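Local coordinates for chain length determinant protein (Shigella flexneri, PDB 4ZM5) that regulates the chain length of the lipopolysaccharide O-antigen, probably as an oligomer anchored in the inner membrane with this domain in the periplasm, at residues Ala10-Pro15 against Leu82-Val87. The protein carries 1 engineered substitution. Residues are numbered along the deposited sequence; the frame is centred on the assembly and turned at random.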
loop_
_atom_site.group_PDB
_atom_site.type_symbol
_atom_site.label_atom_id
_atom_site.label_comp_id
_atom_site.label_asym_id
_atom_site.label_seq_id
_atom_site.Cartn_x
_atom_site.Cartn_y
_atom_site.Cartn_z
ATOM N N ALA B 10 31.562 12.679 -5.409
ATOM C CA ALA B 10 30.776 11.486 -5.711
ATOM C C ALA B 10 29.387 11.922 -6.168
ATOM O O ALA B 10 28.913 12.989 -5.759
ATOM C CB ALA B 10 30.691 10.566 -4.501
ATOM N N ILE B 11 28.762 11.145 -7.063
ATOM C CA ILE B 11 27.400 11.437 -7.526
ATOM C C ILE B 11 26.560 10.225 -7.216
ATOM O O ILE B 11 26.874 9.112 -7.627
ATOM C CB ILE B 11 27.282 11.900 -9.002
ATOM C CG1 ILE B 11 28.126 13.171 -9.234
ATOM C CG2 ILE B 11 25.818 12.153 -9.353
ATOM C CD1 ILE B 11 28.396 13.542 -10.658
ATOM N N ILE B 12 25.493 10.464 -6.489
ATOM C CA ILE B 12 24.604 9.428 -6.007
ATOM C C ILE B 12 23.160 9.707 -6.462
ATOM O O ILE B 12 22.760 10.871 -6.575
ATOM C CB ILE B 12 24.825 9.420 -4.469
ATOM C CG1 ILE B 12 25.836 8.333 -4.086
ATOM C CG2 ILE B 12 23.558 9.437 -3.597
ATOM C CD1 ILE B 12 26.549 8.530 -2.701
ATOM N N THR B 13 22.409 8.635 -6.815
ATOM C CA THR B 13 21.002 8.789 -7.211
ATOM C C THR B 13 20.176 7.674 -6.532
ATOM O O THR B 13 20.713 6.888 -5.742
ATOM C CB THR B 13 20.801 8.898 -8.742
ATOM O OG1 THR B 13 19.487 9.396 -8.987
ATOM C CG2 THR B 13 20.996 7.586 -9.481
ATOM N N GLN B 14 18.869 7.641 -6.838
ATOM C CA GLN B 14 17.952 6.653 -6.293
ATOM C C GLN B 14 18.405 5.252 -6.683
ATOM O O GLN B 14 19.015 5.059 -7.752
ATOM C CB GLN B 14 16.507 6.910 -6.772
ATOM C CG GLN B 14 16.265 6.733 -8.265
ATOM C CD GLN B 14 14.929 7.257 -8.729
ATOM O OE1 GLN B 14 14.097 7.726 -7.951
ATOM N NE2 GLN B 14 14.703 7.214 -10.022
ATOM N N PRO B 15 18.145 4.267 -5.827
ATOM C CA PRO B 15 18.523 2.902 -6.191
ATOM C C PRO B 15 17.678 2.396 -7.373
ATOM O O PRO B 15 16.597 2.941 -7.631
ATOM C CB PRO B 15 18.263 2.127 -4.897
ATOM C CG PRO B 15 17.228 2.917 -4.185
ATOM C CD PRO B 15 17.467 4.336 -4.518
ATOM N N LEU B 82 22.389 13.526 -6.913
ATOM C CA LEU B 82 22.969 14.372 -5.886
ATOM C C LEU B 82 24.470 14.243 -5.893
ATOM O O LEU B 82 25.003 13.139 -6.023
ATOM C CB LEU B 82 22.401 14.040 -4.489
ATOM C CG LEU B 82 20.869 14.130 -4.340
ATOM C CD1 LEU B 82 20.402 13.369 -3.115
ATOM C CD2 LEU B 82 20.400 15.579 -4.260
ATOM N N THR B 83 25.142 15.389 -5.780
ATOM C CA THR B 83 26.590 15.514 -5.750
ATOM C C THR B 83 27.033 15.700 -4.309
ATOM O O THR B 83 26.625 16.660 -3.630
ATOM C CB THR B 83 27.036 16.689 -6.645
ATOM O OG1 THR B 83 26.751 16.352 -7.989
ATOM C CG2 THR B 83 28.517 16.980 -6.541
ATOM N N VAL B 84 27.876 14.784 -3.850
ATOM C CA VAL B 84 28.439 14.852 -2.509
ATOM C C VAL B 84 29.927 15.215 -2.651
ATOM O O VAL B 84 30.628 14.665 -3.505
ATOM C CB VAL B 84 28.171 13.588 -1.650
ATOM C CG1 VAL B 84 26.717 13.557 -1.188
ATOM C CG2 VAL B 84 28.478 12.312 -2.425
ATOM N N SER B 85 30.371 16.201 -1.871
ATOM C CA SER B 85 31.740 16.688 -1.966
ATOM C C SER B 85 32.396 16.836 -0.632
ATOM O O SER B 85 31.751 17.206 0.329
ATOM C CB SER B 85 31.773 18.041 -2.671
ATOM O OG SER B 85 31.553 17.891 -4.063
ATOM N N TYR B 86 33.688 16.582 -0.580
ATOM C CA TYR B 86 34.486 16.742 0.626
ATOM C C TYR B 86 35.796 17.436 0.289
ATOM O O TYR B 86 36.478 17.053 -0.664
ATOM C CB TYR B 86 34.754 15.397 1.314
ATOM C CG TYR B 86 35.515 15.559 2.608
ATOM C CD1 TYR B 86 34.887 16.041 3.755
ATOM C CD2 TYR B 86 36.878 15.287 2.675
ATOM C CE1 TYR B 86 35.596 16.252 4.936
ATOM C CE2 TYR B 86 37.597 15.496 3.848
ATOM C CZ TYR B 86 36.947 15.962 4.981
ATOM O OH TYR B 86 37.646 16.165 6.137
ATOM N N VAL B 87 36.153 18.438 1.097
ATOM C CA VAL B 87 37.413 19.162 0.956
ATOM C C VAL B 87 38.391 18.623 2.018
ATOM O O VAL B 87 38.178 18.810 3.228
ATOM C CB VAL B 87 37.272 20.714 1.014
ATOM C CG1 VAL B 87 38.610 21.405 0.735
ATOM C CG2 VAL B 87 36.196 21.221 0.061
#
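Leu-82 and Ile-12 face each other as an antiparallel hydrogen-bonded pair, joined by two backbone bonds. Leu-82 N gives its hydrogen to Ile-12 O over 2.7 Å, and Ile-12 N returns one to Leu-82 O; both are almost straight. Leu-82 O also takes a CA-H...O contact from Ile-11 CA, 3.3 Å away.

At Thr-83 the spacing between its CA and that of its partner Ile-11 falls to 4.5 Å, as expected of a non-hydrogen-bonded pair. The two side chains run side by side in the same direction, with Ile-11 CG1 3.7 Å from Thr-83 OG1. With OG1 turned to the backbone N side and anti to the carbonyl carbon (chi1 -67°), the hydroxyl lies against this methylene while hydrogen bonding to Ser-74. On this face both residues also pack against a second subunit, Ile-11 on Ser-54 and Thr-83 on Glu-58 of that neighbouring subunit.

Val-84 completes the register as a hydrogen-bonded pair with Ala-10, through Ala-10 N to Val-84 O at 2.9 Å and Val-84 N to Ala-10 O at 2.8 Å. One branch of the valine, CG2, sits between its own backbone N and carbonyl carbon and meets Ala-10 CB at 3.5 Å. Ile-12 CD1 comes more loosely to the same methyl, 4.3 Å from Val-84 CG2. The face carrying Ala-10, Ile-12, Leu-82 and Val-84 is buried, with Ile-102 of the long helix 91-159 against both Ala-10 and Val-84.

These strands, 6-13 and 82-88, are the central pair of an antiparallel sheet, flanked by 68-73 and 228-229; with the start of helix 91-159 and helix 38-53 against one face, the sheet belongs to the α/β base domain characteristic of Wzz-type polysaccharide co-polymerases.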